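Local coordinates for Iron(III) ABC transporter, periplasmic iron-compound-binding protein (Vibrio cholerae, PDB 5GGY) that probably binds ferric siderophores such as Desferal in the periplasm and delivers them to an ABC transporter for iron uptake, at residues D25-V30 against S44-W49; D79-A84 against A92-I97; Y102-S107 against I117-T122; T122-T125 against K129-V132; F174-N179 against L221-F226. All blocks are in the same frame, centred on the assembly; numbering follows the deposited sequence.

Contacts 1 and 5 are buried and rest on an aromatic ring, but they lie in different places: contact 1 joins two helices, whereas contact 5 joins two strands of the mixed sheet. Contact 2, also buried and with only apolar side chains, belongs to a beta-alpha-beta unit, and its centre lies about 24 Å from the centre of the chain. Contacts 3 and 4 are partly buried, share Thr-122 on helix 112-126, and each carries one hydrogen bond to a backbone carbonyl, from an imidazole in contact 3 and from a peptide nitrogen in contact 4. Leu-26 ties contact 1 to contacts 2, 3 and 4 by packing, and Ala-83 O probably bonds Leu-103 N between contacts 2 and 3.

Contact 1 (D25-V30 against S44-W49); sequences DLLEQV and SSYVQW
The ring of Tyr-46 receives Leu-27 obliquely at its CD1-CE1 side, a position neither squarely over a face nor in the plane of the edge. One methyl does the touching: Leu-27 CD2 lies 3.6 Å from Tyr-46 CE1 and from Tyr-46 CD1, while Leu-27 CG stands back at 4.1 Å from Tyr-46 CE1. A further aromatic group, Trp-24, meets the same tyrosine edge-to-face. Both side chains that carry the contact leave their helices with CG anti to the backbone N (chi1 178° for Leu-27 and 179° for Tyr-46), which sends each across the gap between backbones whose nearest CA atoms, those of Leu-27 and Tyr-46, are 9.7 Å apart. The phenol reaches past Leu-27 until its OH lies 4.4 Å from Glu-28 CA, and there it is hydrogen-bonded to Pro-53 O, which fixes the far end of the ring. Glu-28 turns its carboxylate elsewhere, accepting a hydrogen bond from Gly-260 N and a weak one from Ser-263 N. A single leucine-tyrosine contact thus bridges helix 24-32 and helix 43-49 in the buried interior of the N-terminal lobe of a periplasmic binding protein of the FhuD type.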
# COMPACT_ATOMS: atom_id res chain seq x y z
N ASP A 25 -4.58 16.71 -9.48
CA ASP A 25 -4.30 15.39 -8.94
C ASP A 25 -3.38 14.63 -9.89
O ASP A 25 -2.39 14.03 -9.47
CB ASP A 25 -5.59 14.61 -8.68
CG ASP A 25 -6.42 14.42 -9.94
OD1 ASP A 25 -6.25 15.20 -10.89
OD2 ASP A 25 -7.25 13.49 -9.96
N LEU A 26 -3.70 14.69 -11.18
CA LEU A 26 -2.89 14.08 -12.22
C LEU A 26 -1.54 14.76 -12.34
O LEU A 26 -0.53 14.12 -12.63
CB LEU A 26 -3.61 14.12 -13.56
CG LEU A 26 -4.87 13.26 -13.68
CD1 LEU A 26 -5.51 13.41 -15.05
CD2 LEU A 26 -4.54 11.80 -13.38
N LEU A 27 -1.52 16.08 -12.14
CA LEU A 27 -0.28 16.84 -12.15
C LEU A 27 0.64 16.34 -11.05
O LEU A 27 1.85 16.20 -11.27
CB LEU A 27 -0.56 18.33 -11.97
CG LEU A 27 0.67 19.25 -11.91
CD1 LEU A 27 1.59 19.02 -13.10
CD2 LEU A 27 0.25 20.71 -11.83
N GLU A 28 0.07 16.08 -9.88
CA GLU A 28 0.83 15.53 -8.77
C GLU A 28 1.38 14.14 -9.10
O GLU A 28 2.55 13.85 -8.86
CB GLU A 28 -0.04 15.45 -7.51
CG GLU A 28 0.54 14.57 -6.41
CD GLU A 28 -0.48 14.22 -5.34
OE1 GLU A 28 -0.35 13.14 -4.73
OE2 GLU A 28 -1.40 15.04 -5.12
N GLN A 29 0.51 13.30 -9.67
CA GLN A 29 0.87 11.92 -10.00
C GLN A 29 2.09 11.82 -10.91
O GLN A 29 3.03 11.08 -10.62
CB GLN A 29 -0.32 11.21 -10.66
CG GLN A 29 -1.58 11.11 -9.81
CD GLN A 29 -1.48 10.08 -8.69
OE1 GLN A 29 -0.54 10.08 -7.91
NE2 GLN A 29 -2.48 9.20 -8.62
N VAL A 30 2.08 12.56 -12.02
CA VAL A 30 3.17 12.48 -12.99
C VAL A 30 4.47 13.07 -12.43
O VAL A 30 5.55 12.58 -12.74
CB VAL A 30 2.82 13.20 -14.32
CG1 VAL A 30 1.77 12.41 -15.08
CG2 VAL A 30 2.36 14.62 -14.07
N SER A 44 -0.07 28.97 -10.82
CA SER A 44 0.13 29.94 -9.75
C SER A 44 -0.83 29.67 -8.60
O SER A 44 -0.53 29.97 -7.45
CB SER A 44 -0.04 31.37 -10.27
OG SER A 44 -1.35 31.57 -10.78
N SER A 45 -1.99 29.10 -8.92
CA SER A 45 -2.98 28.71 -7.92
C SER A 45 -2.59 27.39 -7.28
O SER A 45 -2.92 27.12 -6.12
CB SER A 45 -4.37 28.61 -8.54
OG SER A 45 -5.23 29.57 -7.97
N TYR A 46 -1.89 26.56 -8.05
CA TYR A 46 -1.35 25.30 -7.57
C TYR A 46 -0.40 25.54 -6.40
O TYR A 46 -0.39 24.78 -5.43
CB TYR A 46 -0.63 24.57 -8.71
CG TYR A 46 0.00 23.24 -8.32
CD1 TYR A 46 -0.65 22.04 -8.58
CD2 TYR A 46 1.26 23.19 -7.73
CE1 TYR A 46 -0.07 20.83 -8.25
CE2 TYR A 46 1.84 21.98 -7.38
CZ TYR A 46 1.17 20.81 -7.65
OH TYR A 46 1.75 19.61 -7.31
N VAL A 47 0.39 26.60 -6.50
CA VAL A 47 1.36 26.96 -5.47
C VAL A 47 0.70 27.18 -4.11
O VAL A 47 1.23 26.78 -3.08
CB VAL A 47 2.15 28.22 -5.87
CG1 VAL A 47 3.05 28.69 -4.73
CG2 VAL A 47 2.97 27.95 -7.13
N GLN A 48 -0.48 27.79 -4.13
CA GLN A 48 -1.18 28.13 -2.89
C GLN A 48 -2.02 26.98 -2.34
O GLN A 48 -2.12 26.80 -1.13
CB GLN A 48 -2.07 29.35 -3.12
CG GLN A 48 -1.34 30.55 -3.70
CD GLN A 48 -0.23 31.06 -2.80
OE1 GLN A 48 -0.36 31.05 -1.57
NE2 GLN A 48 0.87 31.49 -3.41
N TRP A 49 -2.61 26.19 -3.24
CA TRP A 49 -3.57 25.17 -2.83
C TRP A 49 -2.97 23.77 -2.71
O TRP A 49 -3.43 22.96 -1.90
CB TRP A 49 -4.75 25.15 -3.80
CG TRP A 49 -5.61 26.38 -3.71
CD1 TRP A 49 -5.51 27.52 -4.47
CD2 TRP A 49 -6.71 26.59 -2.82
NE1 TRP A 49 -6.47 28.42 -4.09
CE2 TRP A 49 -7.22 27.88 -3.08
CE3 TRP A 49 -7.31 25.82 -1.82
CZ2 TRP A 49 -8.31 28.41 -2.39
CZ3 TRP A 49 -8.39 26.35 -1.13
CH2 TRP A 49 -8.87 27.63 -1.42

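Contact 2 (D79-A84 against A92-I97); sequences DVILAA and ATLGRI
Ile-81, extended in strand 80-83, faces Leu-94 on helix 91-95, and their CA atoms are the nearest pair of the two segments at 7.4 Å. No hydrogen bond links the two backbones; the helix simply lies over the strand. Ile-81 does most of the work, and its two branches divide the task. With CG1 anti to the carbonyl carbon (chi1 -61°) and the chain stretched onward (chi2 176°), CD1 is carried to the backbone of Leu-94, 3.6 Å from its O. The same carbonyl oxygen accepts a hydrogen bond from Ile-97 N at 3.1 Å, so the methyl touches a polar atom that already has a partner. Ile-81 CD1 also reaches Ile-97 CB at 4.2 Å, the two isoleucine side chains crossing at about a right angle. The shorter branch meets the leucine: Ile-81 CG2 is 4.2 Å from Leu-94 CD2. Leu-22, from the loop after strand 19-21, touches both Ile-81 and Leu-94, and Ile-73 of helix 70-75 adds to the cover on Ile-81. This apolar layer is that of a beta-alpha-beta unit, in which helix 91-95 connects strand 80-83 to its parallel neighbour 100-102 in the three-stranded sheet.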
# COMPACT_ATOMS: atom_id res chain seq x y z
N ASP A 79 2.07 14.13 -26.67
CA ASP A 79 1.90 12.77 -27.16
C ASP A 79 0.67 12.15 -26.49
O ASP A 79 -0.05 11.36 -27.10
CB ASP A 79 3.14 11.93 -26.88
CG ASP A 79 4.40 12.51 -27.51
OD1 ASP A 79 4.35 12.85 -28.71
OD2 ASP A 79 5.42 12.64 -26.80
N VAL A 80 0.45 12.53 -25.24
CA VAL A 80 -0.72 12.11 -24.48
C VAL A 80 -1.29 13.27 -23.68
O VAL A 80 -0.55 14.14 -23.22
CB VAL A 80 -0.41 10.94 -23.51
CG1 VAL A 80 -0.48 9.60 -24.23
CG2 VAL A 80 0.94 11.15 -22.84
N ILE A 81 -2.60 13.28 -23.53
CA ILE A 81 -3.28 14.24 -22.67
C ILE A 81 -3.97 13.52 -21.53
O ILE A 81 -4.77 12.61 -21.75
CB ILE A 81 -4.31 15.08 -23.46
CG1 ILE A 81 -3.63 15.86 -24.58
CG2 ILE A 81 -5.05 16.02 -22.52
CD1 ILE A 81 -4.60 16.63 -25.46
N LEU A 82 -3.64 13.90 -20.30
CA LEU A 82 -4.23 13.25 -19.13
C LEU A 82 -5.39 14.07 -18.59
O LEU A 82 -5.23 15.23 -18.22
CB LEU A 82 -3.17 13.03 -18.04
CG LEU A 82 -1.87 12.36 -18.49
CD1 LEU A 82 -1.03 11.98 -17.28
CD2 LEU A 82 -2.12 11.14 -19.37
N ALA A 83 -6.57 13.46 -18.56
CA ALA A 83 -7.78 14.15 -18.14
C ALA A 83 -8.47 13.44 -16.97
O ALA A 83 -8.36 12.23 -16.81
CB ALA A 83 -8.74 14.30 -19.31
N ALA A 84 -9.19 14.21 -16.16
CA ALA A 84 -9.92 13.66 -15.03
C ALA A 84 -11.41 13.95 -15.14
O ALA A 84 -11.90 14.35 -16.20
CB ALA A 84 -9.38 14.21 -13.72
N ALA A 92 -13.68 14.13 -26.03
CA ALA A 92 -13.75 13.89 -27.47
C ALA A 92 -12.97 14.93 -28.26
O ALA A 92 -12.32 14.61 -29.25
CB ALA A 92 -15.20 13.85 -27.93
N THR A 93 -13.05 16.19 -27.81
CA THR A 93 -12.33 17.28 -28.46
C THR A 93 -10.83 17.17 -28.22
O THR A 93 -10.02 17.39 -29.13
CB THR A 93 -12.82 18.65 -27.96
OG1 THR A 93 -14.22 18.79 -28.23
CG2 THR A 93 -12.06 19.78 -28.65
N LEU A 94 -10.46 16.85 -26.98
CA LEU A 94 -9.05 16.69 -26.62
C LEU A 94 -8.41 15.55 -27.40
O LEU A 94 -7.22 15.61 -27.73
CB LEU A 94 -8.92 16.44 -25.11
CG LEU A 94 -9.28 17.60 -24.18
CD1 LEU A 94 -9.73 17.07 -22.82
CD2 LEU A 94 -8.11 18.54 -24.03
N GLY A 95 -9.20 14.53 -27.71
CA GLY A 95 -8.73 13.40 -28.49
C GLY A 95 -8.33 13.77 -29.90
O GLY A 95 -7.52 13.08 -30.53
N ARG A 96 -8.90 14.85 -30.42
CA ARG A 96 -8.57 15.33 -31.76
C ARG A 96 -7.16 15.91 -31.81
O ARG A 96 -6.55 15.99 -32.87
CB ARG A 96 -9.59 16.38 -32.22
CG ARG A 96 -11.01 15.85 -32.37
CD ARG A 96 -11.96 16.96 -32.79
NE ARG A 96 -13.28 16.46 -33.13
CZ ARG A 96 -13.65 16.10 -34.35
NH1 ARG A 96 -12.80 16.19 -35.36
NH2 ARG A 96 -14.88 15.65 -34.57
N ILE A 97 -6.66 16.31 -30.65
CA ILE A 97 -5.32 16.89 -30.55
C ILE A 97 -4.28 15.81 -30.32
O ILE A 97 -3.27 15.74 -31.02
CB ILE A 97 -5.25 17.92 -29.40
CG1 ILE A 97 -6.30 19.01 -29.60
CG2 ILE A 97 -3.85 18.52 -29.32
CD1 ILE A 97 -6.33 20.04 -28.50

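Contact 3 (Y102-S107 against I117-T122); sequences YLPNFS and ISHFKT
The imidazole of His-119 donates its NE2 proton to Pro-104 O, 2.8 Å away, in a nearly straight bond with an N-H...O angle of 162°. The acceptor lies close to the ring plane, at the edge, yet the nitrogen approaches from well above the plane of the proline carbonyl rather than along one of its lone pairs. The ring is also held from one face. Leu-103 CB stands over it, 3.6 Å from the centroid of the His-119 ring in a CH-pi contact, and is displaced toward the rim, with His-119 CD2 only 3.4 Å from that CB. A bond at the edge and a carbon over the face together define how the imidazole is turned. Farther along the leucine, CD2 comes 3.8 Å from Thr-122 OG1. That hydroxyl is placed between the backbone N and the carbonyl carbon (chi1 55°), from where it donates to His-119 O at 2.8 Å within the helix. Leu-103 also packs on Leu-26 and Leu-123. Lys-121, on the same helix as His-119, forms a salt bridge with Glu-54 of the second subunit. The arrangement is a histidine side chain fastening the loop that follows strand 100-102 to the next helix, 112-126, as part of the alpha/beta layering in this periplasmic binding protein.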
# COMPACT_ATOMS: atom_id res chain seq x y z
N TYR A 102 -7.96 8.95 -19.68
CA TYR A 102 -8.98 9.47 -18.79
C TYR A 102 -9.04 8.68 -17.48
O TYR A 102 -9.53 7.55 -17.45
CB TYR A 102 -10.34 9.45 -19.49
CG TYR A 102 -11.52 9.85 -18.64
CD1 TYR A 102 -12.54 8.94 -18.37
CD2 TYR A 102 -11.63 11.12 -18.10
CE1 TYR A 102 -13.63 9.29 -17.59
CE2 TYR A 102 -12.71 11.48 -17.32
CZ TYR A 102 -13.71 10.57 -17.07
OH TYR A 102 -14.78 10.93 -16.30
N LEU A 103 -8.54 9.28 -16.41
CA LEU A 103 -8.52 8.64 -15.10
C LEU A 103 -9.34 9.45 -14.10
O LEU A 103 -8.79 10.30 -13.39
CB LEU A 103 -7.09 8.48 -14.58
CG LEU A 103 -6.01 8.04 -15.57
CD1 LEU A 103 -5.27 9.25 -16.14
CD2 LEU A 103 -5.04 7.07 -14.92
N PRO A 104 -10.65 9.18 -14.02
CA PRO A 104 -11.54 9.92 -13.12
C PRO A 104 -11.46 9.45 -11.67
O PRO A 104 -11.09 8.31 -11.39
CB PRO A 104 -12.93 9.62 -13.71
CG PRO A 104 -12.79 8.26 -14.29
CD PRO A 104 -11.38 8.19 -14.84
N ASN A 105 -11.81 10.35 -10.76
CA ASN A 105 -11.81 10.05 -9.33
C ASN A 105 -12.81 10.94 -8.59
O ASN A 105 -13.46 11.79 -9.20
CB ASN A 105 -10.40 10.23 -8.75
CG ASN A 105 -10.22 9.53 -7.42
OD1 ASN A 105 -11.18 9.06 -6.81
ND2 ASN A 105 -8.98 9.46 -6.95
N PHE A 106 -12.94 10.71 -7.29
CA PHE A 106 -13.75 11.53 -6.40
C PHE A 106 -15.22 11.56 -6.81
O PHE A 106 -15.92 12.54 -6.59
CB PHE A 106 -13.19 12.96 -6.34
CG PHE A 106 -11.74 13.01 -5.94
CD1 PHE A 106 -11.38 12.95 -4.61
CD2 PHE A 106 -10.74 13.11 -6.90
CE1 PHE A 106 -10.05 12.99 -4.24
CE2 PHE A 106 -9.41 13.15 -6.53
CZ PHE A 106 -9.07 13.09 -5.20
N SER A 107 -15.68 10.46 -7.41
CA SER A 107 -17.09 10.32 -7.71
C SER A 107 -17.81 9.82 -6.46
O SER A 107 -17.17 9.44 -5.48
CB SER A 107 -17.32 9.36 -8.88
OG SER A 107 -17.78 8.10 -8.43
N ILE A 117 -4.39 5.79 -5.56
CA ILE A 117 -3.30 4.83 -5.51
C ILE A 117 -3.28 3.96 -6.77
O ILE A 117 -2.22 3.69 -7.33
CB ILE A 117 -3.42 3.91 -4.27
CG1 ILE A 117 -3.15 4.71 -3.00
CG2 ILE A 117 -2.46 2.74 -4.38
CD1 ILE A 117 -3.28 3.89 -1.74
N SER A 118 -4.46 3.55 -7.21
CA SER A 118 -4.58 2.71 -8.39
C SER A 118 -4.16 3.47 -9.65
O SER A 118 -3.48 2.92 -10.52
CB SER A 118 -6.01 2.20 -8.54
OG SER A 118 -6.12 1.31 -9.64
N HIS A 119 -4.57 4.73 -9.75
CA HIS A 119 -4.20 5.57 -10.88
C HIS A 119 -2.69 5.81 -10.91
O HIS A 119 -2.08 5.85 -11.98
CB HIS A 119 -4.95 6.90 -10.84
CG HIS A 119 -6.40 6.80 -11.20
ND1 HIS A 119 -6.98 5.61 -11.59
CD2 HIS A 119 -7.38 7.73 -11.23
CE1 HIS A 119 -8.26 5.81 -11.84
NE2 HIS A 119 -8.53 7.09 -11.63
N PHE A 120 -2.11 5.97 -9.73
CA PHE A 120 -0.68 6.19 -9.59
C PHE A 120 0.11 5.02 -10.15
O PHE A 120 1.15 5.19 -10.78
CB PHE A 120 -0.33 6.42 -8.12
CG PHE A 120 1.11 6.75 -7.86
CD1 PHE A 120 1.66 7.94 -8.31
CD2 PHE A 120 1.91 5.88 -7.14
CE1 PHE A 120 2.98 8.25 -8.05
CE2 PHE A 120 3.23 6.18 -6.88
CZ PHE A 120 3.77 7.36 -7.34
N LYS A 121 -0.42 3.82 -9.94
CA LYS A 121 0.22 2.61 -10.44
C LYS A 121 0.08 2.46 -11.95
O LYS A 121 1.06 2.17 -12.64
CB LYS A 121 -0.36 1.38 -9.75
CG LYS A 121 -0.09 1.32 -8.27
CD LYS A 121 -0.85 0.18 -7.65
CE LYS A 121 -0.44 -0.02 -6.21
NZ LYS A 121 -1.28 -1.09 -5.60
N THR A 122 -1.14 2.65 -12.45
CA THR A 122 -1.42 2.52 -13.88
C THR A 122 -0.60 3.52 -14.70
O THR A 122 -0.09 3.18 -15.77
CB THR A 122 -2.91 2.72 -14.18
OG1 THR A 122 -3.34 3.98 -13.64
CG2 THR A 122 -3.74 1.61 -13.56

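Contact 4 (T122-T125 against K129-V132); sequences TLAT and KEAV
Glu-130 crosses Thr-125 obliquely, bending at chi2 (137°) to bring its carboxylate back beside the end of helix 112-126. Its OE1 lies 3.5 Å from Thr-125 OG1, which is proximity and not a bond; the threonine hydroxyl is instead hydrogen-bonded to Lys-121 O, one turn earlier. The CG methylene of Glu-130 also takes part, lying 3.7 Å from Thr-125 OG1. Next to this pair Ala-124 presents its methyl to the backbone of Lys-129, where Ala-124 CB meets Lys-129 O at 3.3 Å. The lysine turns the other way. With CG anti to the carbonyl carbon and bent at chi2 (-76°), its chain runs away from Ala-124 and touches Ile-35 in a loop. What joins the two segments is a backbone bond, Lys-129 N to Ala-124 O, short at 2.6 Å and close to straight with an N-H...O angle of 166°. Because donor and acceptor are five residues apart, this bond closes a pi-turn. Lys-129 is the N-cap position of the following helix, and the arrangement is a tight helix-loop-helix connection that leads from helix 112-126 into helix 130-154, the long helix that in this family spans the two lobes.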
# COMPACT_ATOMS: atom_id res chain seq x y z
N THR A 122 -1.14 2.65 -12.45
CA THR A 122 -1.42 2.52 -13.88
C THR A 122 -0.60 3.52 -14.70
O THR A 122 -0.09 3.18 -15.77
CB THR A 122 -2.91 2.72 -14.18
OG1 THR A 122 -3.34 3.98 -13.64
CG2 THR A 122 -3.74 1.61 -13.56
N LEU A 123 -0.48 4.74 -14.19
CA LEU A 123 0.32 5.76 -14.85
C LEU A 123 1.80 5.35 -14.86
O LEU A 123 2.51 5.61 -15.83
CB LEU A 123 0.14 7.11 -14.16
CG LEU A 123 -1.20 7.82 -14.38
CD1 LEU A 123 -1.31 9.05 -13.50
CD2 LEU A 123 -1.35 8.19 -15.85
N ALA A 124 2.24 4.72 -13.78
CA ALA A 124 3.62 4.25 -13.68
C ALA A 124 3.89 3.17 -14.71
O ALA A 124 4.96 3.10 -15.30
CB ALA A 124 3.90 3.75 -12.29
N THR A 125 2.89 2.31 -14.92
CA THR A 125 2.99 1.25 -15.91
C THR A 125 3.05 1.82 -17.33
O THR A 125 3.82 1.36 -18.17
CB THR A 125 1.81 0.26 -15.79
OG1 THR A 125 1.80 -0.32 -14.48
CG2 THR A 125 1.91 -0.84 -16.84
N LYS A 129 7.45 3.73 -15.01
CA LYS A 129 7.97 4.23 -13.74
C LYS A 129 7.45 3.40 -12.56
O LYS A 129 7.14 3.94 -11.50
CB LYS A 129 7.61 5.70 -13.54
CG LYS A 129 8.18 6.64 -14.59
CD LYS A 129 9.66 6.90 -14.37
CE LYS A 129 10.16 8.00 -15.30
NZ LYS A 129 11.57 8.41 -15.00
N GLU A 130 7.34 2.09 -12.76
CA GLU A 130 6.77 1.20 -11.76
C GLU A 130 7.63 1.10 -10.50
O GLU A 130 7.10 1.05 -9.39
CB GLU A 130 6.56 -0.19 -12.35
CG GLU A 130 5.27 -0.33 -13.15
CD GLU A 130 5.46 -1.09 -14.45
OE1 GLU A 130 4.77 -2.11 -14.65
OE2 GLU A 130 6.28 -0.64 -15.28
N ALA A 131 8.95 1.07 -10.68
CA ALA A 131 9.87 0.91 -9.56
C ALA A 131 9.83 2.10 -8.61
O ALA A 131 9.81 1.94 -7.39
CB ALA A 131 11.29 0.69 -10.07
N VAL A 132 9.81 3.30 -9.18
CA VAL A 132 9.74 4.53 -8.39
C VAL A 132 8.38 4.63 -7.71
O VAL A 132 8.28 5.10 -6.57
CB VAL A 132 10.03 5.78 -9.27
CG1 VAL A 132 10.08 5.39 -10.75
CG2 VAL A 132 9.01 6.88 -9.03

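Contact 5 (F174-N179 against L221-F226); sequences FLYTEN and LYFLPF
Tyr-176 and Phe-223 stand at the ends of strands 172-176 and 219-223, which do not pair with each other but both pair with strand 161-167, antiparallel and parallel respectively, so the contact is made by side chains alone. The two rings are nearly perpendicular, with planes at 84° and centroids 5.8 Å apart, but they are shifted so that the pair is oblique. Tyr-176 CE2 comes up to the edge of the phenylalanine, near its plane, 3.8 Å from Phe-223 CE2 and 3.8 Å from Phe-223 CD2; relative to the tyrosine ring the approach is oblique. Both CB atoms point toward the other strand, and a shared first torsion, CG anti to the carbonyl carbon (chi1 -77° for Tyr-176, -67° for Phe-223), swings each ring beside its own backbone N, where the CE2 corners meet. Thr-164 of the intervening strand touches both side chains. The phenol oxygen accepts a hydrogen bond from Arg-166 NE, and that arginine also lies against Phe-223, so one side chain serves both aromatics. Just beyond the strand end, Pro-225, preceded by a cis peptide, touches Trp-49 of helix 43-49. The pair spans strand 161-167 and packs the two flanking strands together on one side of the mixed sheet of the C-terminal lobe, at the end that approaches the N-terminal part of this siderophore-binding protein fold.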
# COMPACT_ATOMS: atom_id res chain seq x y z
N PHE A 174 -17.29 22.38 4.64
CA PHE A 174 -17.20 21.16 3.86
C PHE A 174 -16.59 20.02 4.67
O PHE A 174 -15.38 19.89 4.75
CB PHE A 174 -16.36 21.37 2.59
CG PHE A 174 -17.04 22.20 1.54
CD1 PHE A 174 -18.27 21.82 1.02
CD2 PHE A 174 -16.44 23.34 1.05
CE1 PHE A 174 -18.90 22.58 0.05
CE2 PHE A 174 -17.05 24.10 0.07
CZ PHE A 174 -18.28 23.72 -0.42
N LEU A 175 -17.45 19.20 5.27
CA LEU A 175 -16.98 18.04 6.03
C LEU A 175 -16.52 16.94 5.10
O LEU A 175 -17.21 16.59 4.14
CB LEU A 175 -18.08 17.51 6.95
CG LEU A 175 -18.50 18.38 8.13
CD1 LEU A 175 -19.59 17.69 8.94
CD2 LEU A 175 -17.30 18.70 9.01
N TYR A 176 -15.35 16.38 5.38
CA TYR A 176 -14.82 15.30 4.55
C TYR A 176 -15.43 13.96 4.94
O TYR A 176 -15.43 13.57 6.11
CB TYR A 176 -13.29 15.25 4.63
CG TYR A 176 -12.66 16.34 3.80
CD1 TYR A 176 -12.50 16.19 2.43
CD2 TYR A 176 -12.27 17.54 4.38
CE1 TYR A 176 -11.94 17.19 1.66
CE2 TYR A 176 -11.71 18.55 3.62
CZ TYR A 176 -11.55 18.37 2.26
OH TYR A 176 -11.00 19.37 1.50
N THR A 177 -15.97 13.26 3.94
CA THR A 177 -16.79 12.08 4.16
C THR A 177 -16.00 10.77 4.12
O THR A 177 -14.77 10.78 4.02
CB THR A 177 -17.92 12.01 3.13
OG1 THR A 177 -17.38 11.74 1.83
CG2 THR A 177 -18.69 13.32 3.08
N GLU A 178 -16.72 9.66 4.20
CA GLU A 178 -16.12 8.33 4.32
C GLU A 178 -15.24 7.96 3.13
O GLU A 178 -14.23 7.27 3.28
CB GLU A 178 -17.21 7.28 4.51
CG GLU A 178 -16.69 5.87 4.74
CD GLU A 178 -17.80 4.84 4.81
OE1 GLU A 178 -17.51 3.67 5.12
OE2 GLU A 178 -18.97 5.21 4.56
N ASN A 179 -15.63 8.41 1.94
CA ASN A 179 -14.91 8.06 0.72
C ASN A 179 -13.85 9.09 0.34
O ASN A 179 -13.28 9.03 -0.74
CB ASN A 179 -15.90 7.90 -0.44
CG ASN A 179 -16.67 9.17 -0.72
OD1 ASN A 179 -16.87 10.00 0.16
ND2 ASN A 179 -17.11 9.32 -1.97
N LEU A 221 -9.91 19.83 12.69
CA LEU A 221 -8.83 20.30 11.83
C LEU A 221 -9.38 20.90 10.54
O LEU A 221 -10.22 20.29 9.88
CB LEU A 221 -7.87 19.15 11.51
CG LEU A 221 -7.12 18.51 12.68
CD1 LEU A 221 -6.26 17.36 12.20
CD2 LEU A 221 -6.27 19.55 13.39
N TYR A 222 -8.91 22.10 10.19
CA TYR A 222 -9.33 22.73 8.95
C TYR A 222 -8.13 23.09 8.07
O TYR A 222 -7.12 23.59 8.56
CB TYR A 222 -10.19 23.97 9.22
CG TYR A 222 -9.50 25.09 9.98
CD1 TYR A 222 -8.86 26.12 9.31
CD2 TYR A 222 -9.50 25.11 11.37
CE1 TYR A 222 -8.23 27.14 10.00
CE2 TYR A 222 -8.88 26.13 12.07
CZ TYR A 222 -8.25 27.14 11.38
OH TYR A 222 -7.63 28.15 12.07
N PHE A 223 -8.25 22.81 6.78
CA PHE A 223 -7.14 22.98 5.84
C PHE A 223 -6.97 24.42 5.36
O PHE A 223 -7.94 25.09 5.01
CB PHE A 223 -7.33 22.07 4.62
CG PHE A 223 -7.23 20.60 4.94
CD1 PHE A 223 -6.02 20.04 5.30
CD2 PHE A 223 -8.34 19.78 4.85
CE1 PHE A 223 -5.92 18.70 5.58
CE2 PHE A 223 -8.25 18.44 5.12
CZ PHE A 223 -7.04 17.89 5.50
N LEU A 224 -5.72 24.87 5.36
CA LEU A 224 -5.37 26.14 4.73
C LEU A 224 -5.18 25.90 3.23
O LEU A 224 -4.92 24.78 2.82
CB LEU A 224 -4.11 26.72 5.38
CG LEU A 224 -4.23 27.09 6.86
CD1 LEU A 224 -2.90 27.60 7.40
CD2 LEU A 224 -5.33 28.12 7.07
N PRO A 225 -5.31 26.96 2.41
CA PRO A 225 -5.60 28.35 2.76
C PRO A 225 -7.09 28.65 2.96
O PRO A 225 -7.95 28.03 2.33
CB PRO A 225 -5.07 29.12 1.56
CG PRO A 225 -5.29 28.19 0.42
CD PRO A 225 -5.07 26.80 0.97
N PHE A 226 -7.36 29.61 3.83
CA PHE A 226 -8.70 30.16 4.00
C PHE A 226 -8.60 31.65 4.27
O PHE A 226 -8.08 32.06 5.31
CB PHE A 226 -9.46 29.44 5.11
CG PHE A 226 -10.83 30.01 5.37
CD1 PHE A 226 -11.24 30.32 6.65
CD2 PHE A 226 -11.70 30.24 4.32
CE1 PHE A 226 -12.49 30.85 6.89
CE2 PHE A 226 -12.96 30.77 4.56
CZ PHE A 226 -13.35 31.07 5.84